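DTDP-4-amino-4,6-dideoxyglucose formyltransferase (Shewanella sp. FDAARGOS_354, PDB 6V2T) probably transfers a formyl group from a folate cofactor to the 4-amino group of dTDP-4-amino-4,6-dideoxyglucose, a sugar nucleotide linked to O-antigen synthesis. Local coordinates at residues L27-N32 and E93-A98; D56-A61 and T75-K80; E162-E167 and Y175-Q180. One frame throughout, in Å; residues are numbered along the deposited sequence.

Contact 1 (L27-N32 and E93-A98). With 0FX (dTDP-4-amino-4,6-dideoxyglucose), chain G.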
# COMPACT_ATOMS: atom_id res chain seq x y z
N LEU B 27 26.27 -29.02 8.67
CA LEU B 27 25.17 -28.45 9.49
C LEU B 27 24.64 -27.17 8.83
O LEU B 27 25.41 -26.18 8.64
CB LEU B 27 25.62 -28.21 10.93
CG LEU B 27 24.60 -27.46 11.79
CD1 LEU B 27 23.37 -28.34 12.04
CD2 LEU B 27 25.21 -27.01 13.10
N ILE B 28 23.35 -27.15 8.53
CA ILE B 28 22.68 -25.94 7.99
C ILE B 28 21.85 -25.34 9.11
O ILE B 28 20.96 -26.04 9.66
CB ILE B 28 21.95 -26.29 6.68
CG1 ILE B 28 22.97 -26.76 5.64
CG2 ILE B 28 21.14 -25.11 6.17
CD1 ILE B 28 22.36 -27.47 4.49
N VAL B 29 22.24 -24.14 9.55
CA VAL B 29 21.51 -23.36 10.59
C VAL B 29 20.78 -22.23 9.87
O VAL B 29 21.43 -21.42 9.18
CB VAL B 29 22.41 -22.79 11.69
CG1 VAL B 29 21.58 -22.19 12.81
CG2 VAL B 29 23.35 -23.84 12.24
N SER B 30 19.48 -22.17 10.05
CA SER B 30 18.62 -21.29 9.23
C SER B 30 17.32 -20.94 9.97
O SER B 30 16.71 -21.84 10.59
CB SER B 30 18.31 -21.95 7.94
OG SER B 30 17.52 -21.08 7.16
N ASP B 31 16.89 -19.70 9.82
CA ASP B 31 15.62 -19.19 10.39
C ASP B 31 14.71 -18.69 9.26
O ASP B 31 13.82 -17.88 9.57
CB ASP B 31 15.93 -18.13 11.44
CG ASP B 31 16.56 -18.76 12.67
OD1 ASP B 31 15.91 -19.65 13.28
OD2 ASP B 31 17.70 -18.42 12.97
N ASN B 32 14.92 -19.17 8.03
CA ASN B 32 14.21 -18.76 6.79
C ASN B 32 13.66 -20.01 6.09
O ASN B 32 14.46 -20.83 5.55
CB ASN B 32 15.13 -17.95 5.87
CG ASN B 32 14.39 -17.27 4.72
OD1 ASN B 32 14.29 -17.82 3.63
ND2 ASN B 32 13.89 -16.07 4.96
N GLU B 93 31.95 -31.08 9.77
CA GLU B 93 33.12 -30.59 9.00
C GLU B 93 32.86 -29.16 8.49
O GLU B 93 33.84 -28.44 8.17
CB GLU B 93 33.40 -31.54 7.84
CG GLU B 93 34.10 -32.81 8.28
CD GLU B 93 33.28 -33.75 9.15
OE1 GLU B 93 32.11 -34.06 8.78
OE2 GLU B 93 33.80 -34.16 10.17
N LEU B 94 31.59 -28.80 8.34
CA LEU B 94 31.18 -27.48 7.76
C LEU B 94 29.88 -27.02 8.40
O LEU B 94 28.96 -27.83 8.47
CB LEU B 94 31.01 -27.64 6.26
CG LEU B 94 30.40 -26.43 5.54
CD1 LEU B 94 31.35 -25.22 5.64
CD2 LEU B 94 30.09 -26.74 4.09
N VAL B 95 29.77 -25.73 8.73
CA VAL B 95 28.49 -25.10 9.13
C VAL B 95 28.15 -24.01 8.11
O VAL B 95 29.05 -23.19 7.82
CB VAL B 95 28.52 -24.54 10.56
CG1 VAL B 95 27.16 -23.97 10.95
CG2 VAL B 95 28.97 -25.58 11.55
N VAL B 96 26.91 -24.02 7.62
CA VAL B 96 26.34 -22.98 6.72
C VAL B 96 25.22 -22.24 7.46
O VAL B 96 24.21 -22.85 7.84
CB VAL B 96 25.87 -23.55 5.37
CG1 VAL B 96 25.26 -22.46 4.51
CG2 VAL B 96 27.00 -24.25 4.63
N SER B 97 25.43 -20.94 7.66
CA SER B 97 24.40 -20.02 8.16
C SER B 97 23.57 -19.56 6.97
O SER B 97 24.13 -18.91 6.08
CB SER B 97 25.02 -18.84 8.85
OG SER B 97 24.07 -17.81 8.91
N ALA B 98 22.30 -19.90 6.97
CA ALA B 98 21.34 -19.50 5.92
C ALA B 98 20.29 -18.60 6.58
O ALA B 98 19.24 -19.11 7.02
CB ALA B 98 20.75 -20.72 5.26
O4P 0FX G . 16.02 -12.11 5.84
P2 0FX G . 15.40 -12.96 6.95
O3P 0FX G . 15.58 -14.43 6.72
O1G 0FX G . 16.26 -12.55 8.19
C1G 0FX G . 16.91 -13.58 8.93
C2G 0FX G . 16.66 -13.24 10.39
O2G 0FX G . 15.26 -13.22 10.75
C3G 0FX G . 17.24 -11.86 10.62
O3G 0FX G . 17.09 -11.58 12.02
C4G 0FX G . 18.70 -11.77 10.14
N4A 0FX G . 19.12 -10.36 10.14
C5G 0FX G . 18.96 -12.31 8.74
C6G 0FX G . 20.47 -12.40 8.45
O5G 0FX G . 18.33 -13.59 8.63
OPP 0FX G . 13.73 -12.97 7.29
P 0FX G . 13.25 -11.68 8.04
O1P 0FX G . 13.80 -11.38 9.35
O2P 0FX G . 11.77 -11.87 8.27
O5 0FX G . 13.25 -10.39 7.13
C5 0FX G . 12.91 -10.46 5.77
C4 0FX G . 12.53 -9.05 5.33
O4 0FX G . 11.30 -8.62 5.92
C3 0FX G . 13.52 -7.95 5.77
O3 0FX G . 14.66 -7.89 4.93
C2 0FX G . 12.67 -6.66 5.80
C1 0FX G . 11.28 -7.25 6.14
N11 0FX G . 10.96 -7.00 7.54
C61 0FX G . 11.12 -7.94 8.50
C51 0FX G . 10.77 -7.64 9.81
C5A 0FX G . 10.95 -8.69 10.91
C21 0FX G . 10.48 -5.78 7.84
O21 0FX G . 10.35 -4.87 6.85
N31 0FX G . 10.15 -5.44 9.11
C41 0FX G . 10.29 -6.36 10.11
O41 0FX G . 9.99 -5.98 11.38

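Contact 2 (D56-A61 and T75-K80)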
# COMPACT_ATOMS: atom_id res chain seq x y z
N ASP B 56 22.39 -31.93 7.93
CA ASP B 56 21.48 -31.76 9.09
C ASP B 56 20.99 -30.31 9.10
O ASP B 56 21.76 -29.44 8.69
CB ASP B 56 22.17 -32.07 10.40
CG ASP B 56 22.50 -33.54 10.54
OD1 ASP B 56 22.00 -34.30 9.73
OD2 ASP B 56 23.25 -33.88 11.44
N TYR B 57 19.74 -30.07 9.50
CA TYR B 57 19.12 -28.73 9.48
C TYR B 57 18.67 -28.38 10.89
O TYR B 57 18.08 -29.24 11.56
CB TYR B 57 17.96 -28.69 8.47
CG TYR B 57 18.36 -29.04 7.07
CD1 TYR B 57 18.54 -30.36 6.68
CD2 TYR B 57 18.59 -28.05 6.13
CE1 TYR B 57 18.91 -30.68 5.38
CE2 TYR B 57 18.94 -28.36 4.82
CZ TYR B 57 19.10 -29.68 4.45
OH TYR B 57 19.46 -29.97 3.16
N ARG B 58 18.94 -27.15 11.33
CA ARG B 58 18.52 -26.64 12.66
C ARG B 58 18.12 -25.17 12.52
O ARG B 58 18.65 -24.47 11.59
CB ARG B 58 19.65 -26.84 13.68
CG ARG B 58 20.15 -28.27 13.81
CD ARG B 58 19.20 -29.19 14.55
NE ARG B 58 19.80 -30.49 14.82
CZ ARG B 58 19.71 -31.53 14.00
NH1 ARG B 58 20.30 -32.68 14.32
NH2 ARG B 58 19.04 -31.43 12.88
N TYR B 59 17.22 -24.70 13.38
CA TYR B 59 16.84 -23.26 13.44
C TYR B 59 17.39 -22.71 14.75
O TYR B 59 17.87 -23.50 15.58
CB TYR B 59 15.33 -23.07 13.26
CG TYR B 59 14.53 -23.63 14.40
CD1 TYR B 59 14.42 -22.95 15.59
CD2 TYR B 59 13.88 -24.85 14.29
CE1 TYR B 59 13.70 -23.45 16.66
CE2 TYR B 59 13.13 -25.36 15.34
CZ TYR B 59 13.04 -24.66 16.53
OH TYR B 59 12.33 -25.14 17.59
N SER B 60 17.38 -21.38 14.89
CA SER B 60 18.02 -20.67 16.02
C SER B 60 17.09 -20.75 17.23
O SER B 60 15.87 -20.65 17.04
CB SER B 60 18.34 -19.22 15.70
OG SER B 60 19.39 -19.10 14.75
N ALA B 61 17.67 -20.88 18.42
CA ALA B 61 16.95 -20.92 19.72
C ALA B 61 16.12 -19.64 19.88
O ALA B 61 14.94 -19.73 20.26
CB ALA B 61 17.96 -21.09 20.83
N THR B 75 14.81 -28.90 14.27
CA THR B 75 14.86 -28.71 15.73
C THR B 75 15.75 -27.51 16.01
O THR B 75 16.43 -27.02 15.09
CB THR B 75 15.33 -29.99 16.43
OG1 THR B 75 16.55 -30.36 15.78
CG2 THR B 75 14.32 -31.11 16.33
N SER B 76 15.70 -27.02 17.24
CA SER B 76 16.44 -25.82 17.69
C SER B 76 17.92 -26.18 17.87
O SER B 76 18.21 -27.36 18.19
CB SER B 76 15.86 -25.27 18.95
OG SER B 76 16.44 -24.02 19.23
N ILE B 77 18.81 -25.20 17.69
CA ILE B 77 20.20 -25.26 18.21
C ILE B 77 20.54 -23.88 18.76
O ILE B 77 19.97 -22.90 18.24
CB ILE B 77 21.21 -25.73 17.13
CG1 ILE B 77 22.46 -26.34 17.76
CG2 ILE B 77 21.54 -24.60 16.16
CD1 ILE B 77 23.22 -27.26 16.83
N ASN B 78 21.40 -23.84 19.77
CA ASN B 78 21.83 -22.61 20.48
C ASN B 78 23.34 -22.42 20.36
O ASN B 78 24.11 -22.92 21.20
CB ASN B 78 21.42 -22.64 21.95
CG ASN B 78 21.71 -21.32 22.65
OD1 ASN B 78 22.27 -20.40 22.05
ND2 ASN B 78 21.32 -21.23 23.90
N VAL B 79 23.75 -21.61 19.41
CA VAL B 79 25.16 -21.36 19.04
C VAL B 79 25.88 -20.57 20.15
O VAL B 79 27.12 -20.45 20.08
CB VAL B 79 25.13 -20.63 17.68
CG1 VAL B 79 26.32 -19.75 17.46
CG2 VAL B 79 24.94 -21.64 16.55
N LYS B 80 25.15 -20.09 21.17
CA LYS B 80 25.75 -19.46 22.37
C LYS B 80 25.81 -20.46 23.53
O LYS B 80 26.30 -20.07 24.59
CB LYS B 80 24.96 -18.20 22.76
CG LYS B 80 24.79 -17.19 21.64
CD LYS B 80 24.61 -15.77 22.12
CE LYS B 80 24.33 -14.81 20.99
NZ LYS B 80 23.50 -13.67 21.44

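Contact 3 (E162-E167 and Y175-Q180). With 0FX (dTDP-4-amino-4,6-dideoxyglucose), chain G; EDO (1,2-ethanediol), chain I.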
# COMPACT_ATOMS: atom_id res chain seq x y z
N GLU B 162 25.33 -8.77 -7.37
CA GLU B 162 24.56 -7.53 -7.19
C GLU B 162 23.20 -7.74 -7.86
O GLU B 162 23.11 -8.49 -8.83
CB GLU B 162 25.31 -6.36 -7.79
CG GLU B 162 24.51 -5.07 -7.75
CD GLU B 162 25.30 -3.80 -8.00
OE1 GLU B 162 26.46 -3.92 -8.42
OE2 GLU B 162 24.79 -2.70 -7.69
N VAL B 163 22.17 -7.14 -7.29
CA VAL B 163 20.84 -7.06 -7.94
C VAL B 163 20.55 -5.58 -8.07
O VAL B 163 20.98 -4.76 -7.24
CB VAL B 163 19.74 -7.85 -7.20
CG1 VAL B 163 20.21 -9.24 -6.81
CG2 VAL B 163 19.23 -7.11 -5.99
N PRO B 164 19.87 -5.20 -9.17
CA PRO B 164 19.51 -3.81 -9.41
C PRO B 164 18.40 -3.40 -8.43
O PRO B 164 17.67 -4.26 -7.95
CB PRO B 164 19.01 -3.82 -10.87
CG PRO B 164 18.47 -5.22 -11.06
CD PRO B 164 19.36 -6.11 -10.21
N ILE B 165 18.39 -2.12 -8.09
CA ILE B 165 17.27 -1.43 -7.41
C ILE B 165 16.66 -0.42 -8.37
O ILE B 165 17.40 0.44 -8.88
CB ILE B 165 17.75 -0.73 -6.13
CG1 ILE B 165 18.41 -1.74 -5.19
CG2 ILE B 165 16.58 -0.02 -5.46
CD1 ILE B 165 18.84 -1.13 -3.89
N PHE B 166 15.34 -0.46 -8.53
CA PHE B 166 14.59 0.50 -9.36
C PHE B 166 13.95 1.57 -8.48
O PHE B 166 13.72 1.31 -7.26
CB PHE B 166 13.62 -0.28 -10.24
CG PHE B 166 14.27 -1.40 -11.02
CD1 PHE B 166 15.19 -1.13 -12.02
CD2 PHE B 166 13.95 -2.72 -10.77
CE1 PHE B 166 15.78 -2.15 -12.75
CE2 PHE B 166 14.55 -3.74 -11.49
CZ PHE B 166 15.47 -3.46 -12.48
N GLU B 167 13.67 2.74 -9.08
CA GLU B 167 12.95 3.90 -8.50
C GLU B 167 11.65 3.45 -7.82
O GLU B 167 11.24 4.05 -6.84
CB GLU B 167 12.56 4.88 -9.62
CG GLU B 167 13.44 6.12 -9.72
CD GLU B 167 14.59 6.25 -8.74
OE1 GLU B 167 14.35 6.73 -7.62
OE2 GLU B 167 15.73 5.93 -9.12
N TYR B 175 13.85 -7.27 -1.88
CA TYR B 175 14.10 -8.49 -1.10
C TYR B 175 13.81 -9.72 -1.97
O TYR B 175 14.63 -10.66 -1.97
CB TYR B 175 13.24 -8.53 0.15
CG TYR B 175 13.53 -9.71 1.03
CD1 TYR B 175 14.70 -9.77 1.76
CD2 TYR B 175 12.62 -10.75 1.14
CE1 TYR B 175 14.96 -10.83 2.61
CE2 TYR B 175 12.85 -11.80 2.01
CZ TYR B 175 14.03 -11.84 2.74
OH TYR B 175 14.25 -12.89 3.57
N GLU B 176 12.69 -9.70 -2.69
CA GLU B 176 12.32 -10.87 -3.51
C GLU B 176 13.36 -11.08 -4.62
O GLU B 176 13.64 -12.22 -4.93
CB GLU B 176 10.90 -10.70 -4.07
CG GLU B 176 9.84 -10.91 -3.01
CD GLU B 176 8.38 -10.72 -3.44
OE1 GLU B 176 8.10 -10.11 -4.49
OE2 GLU B 176 7.53 -11.12 -2.66
N ARG B 177 13.88 -10.01 -5.21
CA ARG B 177 14.89 -10.08 -6.29
C ARG B 177 16.19 -10.64 -5.68
O ARG B 177 16.82 -11.50 -6.30
CB ARG B 177 15.00 -8.70 -6.93
CG ARG B 177 15.83 -8.65 -8.20
CD ARG B 177 15.88 -7.26 -8.80
NE ARG B 177 14.56 -6.69 -8.98
CZ ARG B 177 14.10 -5.54 -8.49
NH1 ARG B 177 14.85 -4.72 -7.78
NH2 ARG B 177 12.85 -5.22 -8.71
N VAL B 178 16.53 -10.23 -4.46
CA VAL B 178 17.71 -10.76 -3.73
C VAL B 178 17.51 -12.25 -3.48
O VAL B 178 18.45 -13.03 -3.79
CB VAL B 178 17.98 -9.98 -2.43
CG1 VAL B 178 19.00 -10.66 -1.55
CG2 VAL B 178 18.41 -8.56 -2.76
N GLN B 179 16.32 -12.65 -3.02
CA GLN B 179 16.02 -14.08 -2.72
C GLN B 179 16.23 -14.90 -3.99
O GLN B 179 16.81 -16.01 -3.87
CB GLN B 179 14.60 -14.31 -2.19
CG GLN B 179 14.33 -13.79 -0.78
CD GLN B 179 12.90 -14.09 -0.35
OE1 GLN B 179 11.91 -13.55 -0.88
NE2 GLN B 179 12.78 -14.93 0.66
N GLN B 180 15.84 -14.39 -5.16
CA GLN B 180 16.01 -15.13 -6.44
C GLN B 180 17.50 -15.33 -6.74
O GLN B 180 17.90 -16.44 -7.15
CB GLN B 180 15.35 -14.41 -7.62
CG GLN B 180 15.32 -15.27 -8.88
CD GLN B 180 14.73 -16.64 -8.66
OE1 GLN B 180 13.57 -16.78 -8.24
NE2 GLN B 180 15.53 -17.67 -8.89
O4P 0FX G . 16.02 -12.11 5.84
P2 0FX G . 15.40 -12.96 6.95
O3P 0FX G . 15.58 -14.43 6.72
O1G 0FX G . 16.26 -12.55 8.19
C1G 0FX G . 16.91 -13.58 8.93
C2G 0FX G . 16.66 -13.24 10.39
O2G 0FX G . 15.26 -13.22 10.75
C3G 0FX G . 17.24 -11.86 10.62
O3G 0FX G . 17.09 -11.58 12.02
C4G 0FX G . 18.70 -11.77 10.14
N4A 0FX G . 19.12 -10.36 10.14
C5G 0FX G . 18.96 -12.31 8.74
C6G 0FX G . 20.47 -12.40 8.45
O5G 0FX G . 18.33 -13.59 8.63
OPP 0FX G . 13.73 -12.97 7.29
P 0FX G . 13.25 -11.68 8.04
O1P 0FX G . 13.80 -11.38 9.35
O2P 0FX G . 11.77 -11.87 8.27
O5 0FX G . 13.25 -10.39 7.13
C5 0FX G . 12.91 -10.46 5.77
C4 0FX G . 12.53 -9.05 5.33
O4 0FX G . 11.30 -8.62 5.92
C3 0FX G . 13.52 -7.95 5.77
O3 0FX G . 14.66 -7.89 4.93
C2 0FX G . 12.67 -6.66 5.80
C1 0FX G . 11.28 -7.25 6.14
N11 0FX G . 10.96 -7.00 7.54
C61 0FX G . 11.12 -7.94 8.50
C51 0FX G . 10.77 -7.64 9.81
C5A 0FX G . 10.95 -8.69 10.91
C21 0FX G . 10.48 -5.78 7.84
O21 0FX G . 10.35 -4.87 6.85
N31 0FX G . 10.15 -5.44 9.11
C41 0FX G . 10.29 -6.36 10.11
O41 0FX G . 9.99 -5.98 11.38
C1 EDO I . 16.72 3.54 -7.03
O1 EDO I . 16.50 3.52 -5.62
C2 EDO I . 17.82 4.47 -7.31
O2 EDO I . 17.60 5.73 -6.66

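Contact 1 (L27-N32 and E93-A98)
Ser30 meets Ala98 where two neighbouring parallel strands run out toward the sugar nucleotide. From the backbone of Ser30, CB comes first: it lies 3.1 Å from Ala98 O and 3.8 Å from the methyl CB of Ala98. One bond further, OG donates its proton to Ala98 O at 2.6 Å, approaching in the carbonyl plane. The torsion that permits this sets OG anti to the backbone N of Ser30 (chi1 -178°), beside its own carbonyl carbon, where OG can also accept a weak bond from Asn32 N. Behind this pair the strands are joined by regular backbone bonds, Leu27 N to Leu94 O, Val96 N to Leu27 O, Val29 N to Val96 O and Ala98 N to Val29 O, the last 2.8 Å long. This is the centre of the Rossmann-like sheet of the formyltransferase fold, and every residue that touches across the pair is buried. On one face Val29 CG2 packs on Val95 CG1 at 4.0 Å; on the other, Ile28 CG1 lies 4.3 Å from Val96 CB, and Ile28 and Ala98 both reach Ile39 of helix 33-45. Two residues beyond Ser30, Asn32 splits its amide between two tasks: OD1 caps helix 33-45 at Leu35 N, while ND2 donates to O3P of the sugar nucleotide at 2.9 Å with a bent N-H...O angle of 131°. Ser97, on the adjoining strand, touches the bound folic acid.

Contact 2 (D56-A61 and T75-K80)
The beta-alpha-beta unit of strand 53-60, helix 67-70 and strand 75-77 closes where Tyr59 pairs with Ser76 at one outer edge of the main sheet. Tyr59 N donates to Thr75 O at 3.0 Å, and Ile77 N returns a bond to Tyr59 O. A weaker, bent one from Ala61 N to Ile77 O (128°) follows as the short strand swings away; the two strand axes stand 66° apart. Tyr59 then covers its own partner strand. With CG lodged between the backbone N and the carbonyl carbon (chi1 67°), the ring folds back across the Thr75-Ser76 peptide and takes the CA-H of Ser76 on its face, a CH-pi contact 3.9 Å from the ring centroid. Ser76 CB sits 3.6 Å from Tyr59 CE1. On the other side of the sheet, Arg58 CB rests on Ile77 CG2 at 3.8 Å, and Ile77 continues inward to Val29 and to Ile88 of helix 82-91. In the conformer of Arg58 given, one of two, Thr75 OG1 lies over one guanidinium face and NH2 of Arg58 donates to Tyr57 O, a bond that holds for this conformer alone. The edge is thus joined by two sound backbone bonds and one weak one, with apolar contacts on both faces, while the amide of Thr75, buried here, has no partner in the model.

Contact 3 (E162-E167 and Y175-Q180)
Arg177 reaches from helix 171-194 across the chain that leaves strand 157-163, and its side chain supplies most of the contact. Its aliphatic part is extended as far as CD, with CG anti to the backbone N (chi1 -171°), so that CG passes 4.1 Å from Val163 CB and CD lies 3.9 Å from Pro164 CD. A bend at chi3 then turns the guanidinium so that NH1 can donate to Pro164 O at 2.9 Å. That bond is bent, 140° at the hydrogen, and the donor is tilted from the carbonyl plane; the stronger partner of NH1 is Asp169, through a salt bridge. One face of the guanidinium lies against the rim of the Phe166 ring, with CE2 3.5 Å from CZ of Arg177. The two planes stand 67° apart, so the cation meets the edge of the ring instead of stacking on its pi face. Asp169 also accepts from Phe166 N, so one carboxylate positions both residues.

The tight part lies deeper, where Val163 CG2 meets Val178 CG2 at 3.6 Å, two buried valines crossing at about a right angle. Toward solvent the contact is slacker: Pro164 is exposed and its ring only brushes the CD of Arg177, and Phe166 is partly exposed.

Tyr175 points from the helix to the opposite side, where one face of its ring lies against C4 of the deoxyribose of the sugar nucleotide and OH donates to O4P of the diphosphate at 3.0 Å. The contact therefore ties the outer antiparallel strand 157-163 to a helix that lines the sugar-nucleotide pocket. Ile165 packs on helix 130-137, Val163 touches Val141 of strand 141-147, and Phe166 stacks on Trp168 of the sodium site.

All three contacts reach the same mixed seven-stranded sheet of the formyltransferase domain, contact 3 by packing helix 171-194 against its edge strand 157-163. Contact 1 joins two central strands; contact 2, nested along the chain inside the loop that contact 1 closes, adds the opposite edge strand 75-77. Their centres are 9 Å apart, and the hydrogen bond between Asp31 and Ser60 joins them directly. Contact 3 follows later in the chain, its centre about 29 Å from that of contact 2. Although the centres of contacts 1 and 3 are about 23 Å apart, Asn32 and Tyr175 come together at the diphosphate, packing at 3.5 Å between Asn32 ND2 and Tyr175 OH, so distant parts of the domain share one bound sugar nucleotide, the probable substrate.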